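3-isopropylmalate dehydratase small subunit (Campylobacter jejuni, PDB 3Q3W) forms, with the large subunit, the isopropylmalate isomerase that interconverts 2- and 3-isopropylmalate through 2-isopropylmaleate. Local coordinates at residues 15-20 / 74-79; 102-107 / 122-127; 135-140 / 156-161. All blocks are in the same frame, centred on the assembly; numbering follows the deposited sequence.

From the N terminus, interaction 1 pairs the end of strand 9-17 with strand 73-78 and closes a long loop that is mostly neither helix nor strand. Interaction 2 pairs strands 102-105 and 122-125 across a shorter connection that holds helix 110-118. Interaction 3 closes a connection through strand 145-149, bringing the end of helix 128-140 to the hairpin 154-163. The three follow one another in series, and none nests in or crosses another. Interactions 1 and 2 touch: strands 73-78 and 102-105 are neighbours in one mixed sheet, and Leu76 and Ser78 probably hydrogen-bond to Ile104. Interaction 3 meets interaction 1 through the salt bridge Glu18–Lys139 and through Val135 packing on Val77. Interactions 2 and 3 do not touch.

Interaction 1: 15-20 / 74-79; sequences CPLEYA and SILVSF
Cys15 N donates to Ile75 O, and Cys15 O accepts from Val77 N at 3.0 Å. These backbone bonds join 15-17 to 74-78 as parallel strands. Leu17 N then reaches Val77 O at 2.7 Å, a nearly straight bond of 170° at the hydrogen. Further along, Phe79 N bonds to Tyr19 O at 3.2 Å.

The Ser78 hydroxyl adds a side-chain bond. Its OG lies anti to the backbone N (chi1 -154°), which turns it to Leu17 O. It donates there at 2.9 Å, in the carbonyl plane. Leu17 O also accepts from Tyr19 N, closing an inverse gamma turn centred on Glu18. Two donors thus hold this carbonyl at the bend.

The apolar contacts form two groups. In the first, Leu17 CD1 meets Leu76 CD1 at 4.0 Å, and Cys15 CB sits beside Leu76 CD2; these residues share one face of the sheet. In the second, the Phe79 ring lies under the turn. Glu18 CA stands over one ring face in a CH-pi contact, 3.9 Å from the centroid. Glu18 CB and CG run past CE2 and CZ of that ring. The Glu18 carboxylate salt-bridges Lys139 of helix 128-140.

Pro16 and Val77 share the opposite face, where Val77 packs on that helix. This is a parallel strand pair in the mixed sheet of the alpha/beta aconitase C-terminal (swivel) domain family.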
# COMPACT_ATOMS: atom_id res chain seq x y z
N CYS A 15 -2.57 -8.02 2.00
CA CYS A 15 -3.72 -7.82 2.89
C CYS A 15 -4.78 -7.06 2.13
O CYS A 15 -4.53 -5.94 1.66
CB CYS A 15 -3.35 -7.01 4.14
SG CYS A 15 -4.76 -6.84 5.25
N PRO A 16 -5.99 -7.63 2.04
CA PRO A 16 -7.03 -6.94 1.32
C PRO A 16 -7.78 -5.97 2.20
O PRO A 16 -8.13 -6.32 3.34
CB PRO A 16 -7.94 -8.09 0.87
CG PRO A 16 -7.80 -9.11 1.93
CD PRO A 16 -6.43 -8.95 2.53
N LEU A 17 -8.00 -4.77 1.71
CA LEU A 17 -8.78 -3.76 2.43
C LEU A 17 -9.94 -3.31 1.53
O LEU A 17 -9.80 -2.43 0.67
CB LEU A 17 -7.91 -2.57 2.85
CG LEU A 17 -6.71 -2.90 3.73
CD1 LEU A 17 -5.80 -1.61 3.94
CD2 LEU A 17 -7.10 -3.43 5.06
N GLU A 18 -11.11 -3.90 1.78
CA GLU A 18 -12.26 -3.78 0.89
C GLU A 18 -13.01 -2.49 1.18
O GLU A 18 -14.17 -2.48 1.63
CB GLU A 18 -13.15 -5.00 1.07
CG GLU A 18 -12.49 -6.29 0.59
CD GLU A 18 -13.43 -7.50 0.72
OE1 GLU A 18 -14.35 -7.66 -0.13
OE2 GLU A 18 -13.25 -8.27 1.67
N TYR A 19 -12.31 -1.38 0.94
CA TYR A 19 -12.88 -0.07 1.02
C TYR A 19 -12.49 0.69 -0.26
O TYR A 19 -11.38 0.51 -0.80
CB TYR A 19 -12.36 0.65 2.25
CG TYR A 19 -12.32 -0.15 3.53
CD1 TYR A 19 -13.41 -0.14 4.42
CD2 TYR A 19 -11.19 -0.88 3.90
CE1 TYR A 19 -13.37 -0.86 5.65
CE2 TYR A 19 -11.14 -1.60 5.11
CZ TYR A 19 -12.23 -1.59 5.98
OH TYR A 19 -12.19 -2.31 7.18
N ALA A 20 -13.42 1.50 -0.76
CA ALA A 20 -13.14 2.42 -1.87
C ALA A 20 -12.84 3.77 -1.28
O ALA A 20 -13.19 4.06 -0.13
CB ALA A 20 -14.33 2.50 -2.83
N SER A 74 3.20 -6.57 3.56
CA SER A 74 3.99 -5.60 2.80
C SER A 74 3.36 -5.22 1.47
O SER A 74 3.91 -4.36 0.71
CB SER A 74 5.44 -6.10 2.61
OG SER A 74 5.50 -7.30 1.85
N ILE A 75 2.21 -5.81 1.19
CA ILE A 75 1.36 -5.47 0.04
C ILE A 75 -0.10 -5.29 0.45
O ILE A 75 -0.63 -6.09 1.26
CB ILE A 75 1.40 -6.61 -1.02
CG1 ILE A 75 2.80 -6.75 -1.56
CG2 ILE A 75 0.45 -6.33 -2.16
CD1 ILE A 75 3.09 -8.09 -2.30
N LEU A 76 -0.75 -4.27 -0.10
CA LEU A 76 -2.17 -4.01 0.16
C LEU A 76 -2.94 -4.17 -1.12
O LEU A 76 -2.43 -3.86 -2.20
CB LEU A 76 -2.40 -2.61 0.73
CG LEU A 76 -1.76 -2.25 2.08
CD1 LEU A 76 -2.13 -0.80 2.49
CD2 LEU A 76 -2.12 -3.22 3.19
N VAL A 77 -4.16 -4.69 -1.01
CA VAL A 77 -5.06 -4.76 -2.13
C VAL A 77 -6.33 -4.03 -1.73
O VAL A 77 -7.02 -4.45 -0.78
CB VAL A 77 -5.36 -6.21 -2.49
CG1 VAL A 77 -6.17 -6.26 -3.81
CG2 VAL A 77 -4.08 -6.94 -2.63
N SER A 78 -6.63 -2.94 -2.41
CA SER A 78 -7.79 -2.11 -2.10
C SER A 78 -8.65 -1.80 -3.32
O SER A 78 -8.40 -2.28 -4.41
CB SER A 78 -7.34 -0.82 -1.46
OG SER A 78 -8.36 -0.28 -0.63
N PHE A 79 -9.68 -1.01 -3.11
CA PHE A 79 -10.59 -0.71 -4.18
C PHE A 79 -10.24 0.68 -4.70
O PHE A 79 -9.13 1.17 -4.43
CB PHE A 79 -12.03 -0.80 -3.69
CG PHE A 79 -12.48 -2.20 -3.29
CD1 PHE A 79 -11.90 -3.33 -3.83
CD2 PHE A 79 -13.58 -2.35 -2.43
CE1 PHE A 79 -12.37 -4.57 -3.49
CE2 PHE A 79 -14.06 -3.59 -2.10
CZ PHE A 79 -13.45 -4.70 -2.62

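Interaction 2: 102-107 / 122-127; sequences AIIAPS and LTIELA
Ile104 and Ile124 lie side by side and point the same way, with Ile104 CG1 4.0 Å from Ile124 CB. They form the tight part of the contact, together with Ala102, Leu122 and Leu126. With Ile104 chi1 at -63° the branches divide: CG1 goes to Ile124, and CG2, anti to N, meets Leu126 CD1 at 3.6 Å. Ala102 CB touches both Leu122 CB and Ile124 CD1. Four backbone bonds hold the parallel strands in step. Ile103 N donates to Leu122 O, and Ile124 N to Ile103 O at 2.9 Å. Ala105 N donates to Ile124 O, and Leu126 N to Ala105 O at 3.0 Å. Pro106 CA extends the pairing with a CA-H...O contact to Leu126 O at 3.1 Å.

The other face is looser: Ile103 and Thr123 project there without close contact. At the partly exposed end, Glu125 CB and CG only skirt Pro106 O at 4.1 Å. The Glu125 carboxylate turns to Lys113 in a salt bridge, and Ser107 OG bonds to Asn81 N.

Both strands belong to one beta-alpha-beta unit, whose helix 110-118 packs on Ile103 and Thr123. Helix 128-140 packs on Leu126, and strand 145-149 on Ala102 and Ile124. Strand 73-78 continues the sheet beyond 102-105.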
# COMPACT_ATOMS: atom_id res chain seq x y z
N ALA A 102 4.05 -2.05 -1.80
CA ALA A 102 3.21 -1.94 -3.00
C ALA A 102 1.74 -1.96 -2.63
O ALA A 102 1.34 -2.61 -1.65
CB ALA A 102 3.51 -3.05 -3.99
N ILE A 103 0.93 -1.24 -3.41
CA ILE A 103 -0.51 -1.29 -3.30
C ILE A 103 -1.10 -1.65 -4.67
O ILE A 103 -0.71 -1.08 -5.67
CB ILE A 103 -1.08 0.04 -2.84
CG1 ILE A 103 -0.47 0.44 -1.49
CG2 ILE A 103 -2.59 -0.03 -2.78
CD1 ILE A 103 -0.58 1.92 -1.24
N ILE A 104 -2.02 -2.61 -4.69
CA ILE A 104 -2.75 -3.01 -5.87
C ILE A 104 -4.16 -2.46 -5.70
O ILE A 104 -4.82 -2.70 -4.68
CB ILE A 104 -2.75 -4.56 -5.98
CG1 ILE A 104 -1.32 -5.06 -6.16
CG2 ILE A 104 -3.64 -5.04 -7.15
CD1 ILE A 104 -1.15 -6.51 -5.99
N ALA A 105 -4.63 -1.68 -6.67
CA ALA A 105 -6.00 -1.15 -6.64
C ALA A 105 -6.41 -0.90 -8.08
O ALA A 105 -5.56 -0.94 -8.95
CB ALA A 105 -6.06 0.17 -5.86
N PRO A 106 -7.70 -0.63 -8.34
CA PRO A 106 -8.12 -0.31 -9.71
C PRO A 106 -7.69 1.10 -10.15
O PRO A 106 -7.49 1.34 -11.34
CB PRO A 106 -9.65 -0.40 -9.64
CG PRO A 106 -9.99 -0.92 -8.27
CD PRO A 106 -8.83 -0.59 -7.40
N SER A 107 -7.56 2.02 -9.19
CA SER A 107 -7.13 3.37 -9.44
C SER A 107 -6.58 4.01 -8.14
O SER A 107 -6.78 3.50 -7.04
CB SER A 107 -8.27 4.19 -9.98
OG SER A 107 -9.35 4.18 -9.07
N LEU A 122 5.37 1.35 -4.62
CA LEU A 122 4.86 0.99 -5.94
C LEU A 122 3.35 0.86 -6.04
O LEU A 122 2.71 0.02 -5.37
CB LEU A 122 5.49 -0.29 -6.44
CG LEU A 122 5.10 -0.77 -7.83
CD1 LEU A 122 5.26 0.32 -8.93
CD2 LEU A 122 5.96 -2.00 -8.19
N THR A 123 2.78 1.66 -6.92
CA THR A 123 1.35 1.72 -7.09
C THR A 123 0.94 1.00 -8.39
O THR A 123 1.27 1.44 -9.50
CB THR A 123 0.94 3.17 -7.16
OG1 THR A 123 1.61 3.75 -8.26
CG2 THR A 123 1.38 3.88 -5.91
N ILE A 124 0.27 -0.13 -8.21
CA ILE A 124 -0.09 -1.05 -9.28
C ILE A 124 -1.56 -0.92 -9.57
O ILE A 124 -2.41 -1.26 -8.72
CB ILE A 124 0.20 -2.49 -8.87
CG1 ILE A 124 1.71 -2.66 -8.72
CG2 ILE A 124 -0.40 -3.48 -9.87
CD1 ILE A 124 2.16 -3.83 -7.88
N GLU A 125 -1.86 -0.42 -10.76
CA GLU A 125 -3.24 -0.28 -11.18
C GLU A 125 -3.61 -1.54 -11.94
O GLU A 125 -2.93 -1.89 -12.92
CB GLU A 125 -3.44 0.97 -12.05
CG GLU A 125 -3.45 2.26 -11.23
CD GLU A 125 -3.49 3.54 -12.07
OE1 GLU A 125 -3.39 3.47 -13.34
OE2 GLU A 125 -3.66 4.63 -11.44
N LEU A 126 -4.65 -2.24 -11.46
CA LEU A 126 -5.22 -3.40 -12.16
C LEU A 126 -6.66 -3.13 -12.56
O LEU A 126 -7.32 -2.28 -11.97
CB LEU A 126 -5.14 -4.65 -11.28
CG LEU A 126 -3.71 -5.13 -11.02
CD1 LEU A 126 -3.70 -6.53 -10.39
CD2 LEU A 126 -2.89 -5.11 -12.34
N ALA A 127 -7.17 -3.81 -13.57
CA ALA A 127 -8.60 -3.71 -13.87
C ALA A 127 -9.39 -4.19 -12.64
O ALA A 127 -8.96 -5.09 -11.92
CB ALA A 127 -8.97 -4.50 -15.12

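Interaction 3: 135-140 / 156-161; sequences VDELKK and FFKDKI
Phe157 makes the main contact with the helix end 135-140. Its CG is anti to the backbone N (chi1 -172°), which sends the ring towards Glu137 and Leu138. Glu137 CG comes within 3.3 Å of Phe157 CE2, and Glu137 CB also touches that atom. Leu138 meets the far end of the ring, its CD1 3.7 Å from Phe157 CZ. The two side chains cross at about a right angle. The Leu138 backbone N lies at the ring edge, in its plane. The Phe157 ring also packs on Ile146 of strand 145-149.

Lys158 follows, and its chain folds back over Phe157. Lys158 CG sits over the centre of one ring face, 4.1 Å above the plane. Lys158 CE then passes Glu137 OE2 at 3.6 Å. Its amine bonds to Ser141 OG just beyond the helix, while Glu137 OE2 stays 4.8 Å from Lys158 NZ, too far for a salt bridge.

The chain reverses here in a type II' beta turn from Phe157 to Lys160. It makes a tight two-residue hairpin of strands 154-157 and 160-163, at the edge of the mixed sheet. Phe157 and Lys160 bond to each other through both backbone N and O atoms.

Lys160 runs extended towards the helix. Lys160 NZ stops 4.5 Å from Glu137 OE1, beyond a salt bridge, and forms one instead with Glu133 one turn earlier.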
# COMPACT_ATOMS: atom_id res chain seq x y z
N VAL A 135 -8.68 -10.22 -4.28
CA VAL A 135 -9.23 -10.12 -2.98
C VAL A 135 -9.92 -11.40 -2.59
O VAL A 135 -9.60 -11.95 -1.53
CB VAL A 135 -10.23 -8.98 -2.88
CG1 VAL A 135 -11.04 -9.10 -1.54
CG2 VAL A 135 -9.50 -7.63 -2.97
N ASP A 136 -10.77 -11.94 -3.48
CA ASP A 136 -11.53 -13.14 -3.16
C ASP A 136 -10.59 -14.28 -2.84
O ASP A 136 -10.71 -14.97 -1.83
CB ASP A 136 -12.43 -13.59 -4.29
CG ASP A 136 -13.17 -14.85 -3.93
OD1 ASP A 136 -12.85 -15.92 -4.48
OD2 ASP A 136 -14.01 -14.75 -3.04
N GLU A 137 -9.61 -14.48 -3.69
CA GLU A 137 -8.69 -15.57 -3.48
C GLU A 137 -7.82 -15.34 -2.22
O GLU A 137 -7.52 -16.28 -1.49
CB GLU A 137 -7.83 -15.70 -4.72
CG GLU A 137 -6.66 -16.65 -4.64
CD GLU A 137 -7.05 -18.09 -4.64
OE1 GLU A 137 -8.09 -18.42 -5.25
OE2 GLU A 137 -6.29 -18.89 -4.04
N LEU A 138 -7.39 -14.10 -2.00
CA LEU A 138 -6.46 -13.78 -0.91
C LEU A 138 -7.10 -14.07 0.44
O LEU A 138 -6.47 -14.59 1.37
CB LEU A 138 -6.03 -12.31 -1.01
CG LEU A 138 -4.87 -11.83 -0.13
CD1 LEU A 138 -3.64 -12.73 -0.21
CD2 LEU A 138 -4.56 -10.41 -0.60
N LYS A 139 -8.37 -13.72 0.53
CA LYS A 139 -9.10 -13.95 1.74
C LYS A 139 -9.27 -15.41 2.01
O LYS A 139 -9.10 -15.87 3.15
CB LYS A 139 -10.46 -13.36 1.61
CG LYS A 139 -10.44 -11.88 1.59
CD LYS A 139 -11.85 -11.38 1.76
CE LYS A 139 -12.75 -11.73 0.61
NZ LYS A 139 -14.05 -11.10 0.91
N LYS A 140 -9.64 -16.14 0.95
CA LYS A 140 -9.81 -17.57 1.04
C LYS A 140 -8.52 -18.32 1.33
O LYS A 140 -8.57 -19.37 1.96
CB LYS A 140 -10.42 -18.15 -0.23
CG LYS A 140 -11.85 -17.77 -0.45
CD LYS A 140 -12.33 -18.38 -1.73
CE LYS A 140 -13.81 -18.08 -1.95
NZ LYS A 140 -14.25 -18.43 -3.32
N PHE A 156 2.23 -11.87 -9.54
CA PHE A 156 2.11 -13.32 -9.56
C PHE A 156 1.41 -13.70 -8.28
O PHE A 156 1.94 -13.44 -7.20
CB PHE A 156 3.49 -13.99 -9.61
CG PHE A 156 4.35 -13.56 -10.78
CD1 PHE A 156 4.37 -14.30 -11.97
CD2 PHE A 156 5.13 -12.41 -10.71
CE1 PHE A 156 5.15 -13.92 -13.05
CE2 PHE A 156 5.93 -12.01 -11.80
CZ PHE A 156 5.94 -12.78 -13.00
N PHE A 157 0.20 -14.25 -8.39
CA PHE A 157 -0.53 -14.77 -7.22
C PHE A 157 -1.05 -16.17 -7.53
O PHE A 157 -1.95 -16.34 -8.38
CB PHE A 157 -1.70 -13.86 -6.87
CG PHE A 157 -2.39 -14.23 -5.57
CD1 PHE A 157 -1.67 -14.75 -4.48
CD2 PHE A 157 -3.75 -14.03 -5.43
CE1 PHE A 157 -2.30 -15.08 -3.32
CE2 PHE A 157 -4.38 -14.33 -4.26
CZ PHE A 157 -3.65 -14.87 -3.19
N LYS A 158 -0.47 -17.16 -6.86
CA LYS A 158 -0.78 -18.56 -7.11
C LYS A 158 -0.25 -18.80 -8.51
O LYS A 158 0.91 -18.45 -8.77
CB LYS A 158 -2.29 -18.84 -6.98
CG LYS A 158 -2.87 -18.50 -5.62
CD LYS A 158 -2.11 -19.26 -4.56
CE LYS A 158 -2.86 -19.37 -3.26
NZ LYS A 158 -1.86 -19.08 -2.21
N ASP A 159 -1.08 -19.34 -9.41
CA ASP A 159 -0.72 -19.54 -10.81
C ASP A 159 -1.23 -18.44 -11.78
O ASP A 159 -1.01 -18.56 -13.00
CB ASP A 159 -1.25 -20.90 -11.27
CG ASP A 159 -0.37 -22.06 -10.82
OD1 ASP A 159 -0.31 -23.08 -11.56
OD2 ASP A 159 0.25 -21.95 -9.74
N LYS A 160 -1.87 -17.40 -11.25
CA LYS A 160 -2.40 -16.30 -12.05
C LYS A 160 -1.44 -15.12 -12.19
O LYS A 160 -0.76 -14.78 -11.25
CB LYS A 160 -3.68 -15.76 -11.45
CG LYS A 160 -4.71 -16.80 -11.21
CD LYS A 160 -5.93 -16.18 -10.57
CE LYS A 160 -7.05 -17.20 -10.50
NZ LYS A 160 -7.99 -16.81 -9.42
N ILE A 161 -1.43 -14.50 -13.36
CA ILE A 161 -0.48 -13.43 -13.69
C ILE A 161 -1.26 -12.23 -14.18
O ILE A 161 -2.12 -12.37 -15.03
CB ILE A 161 0.53 -13.84 -14.78
CG1 ILE A 161 1.26 -15.14 -14.40
CG2 ILE A 161 1.55 -12.75 -14.98
CD1 ILE A 161 2.20 -15.67 -15.50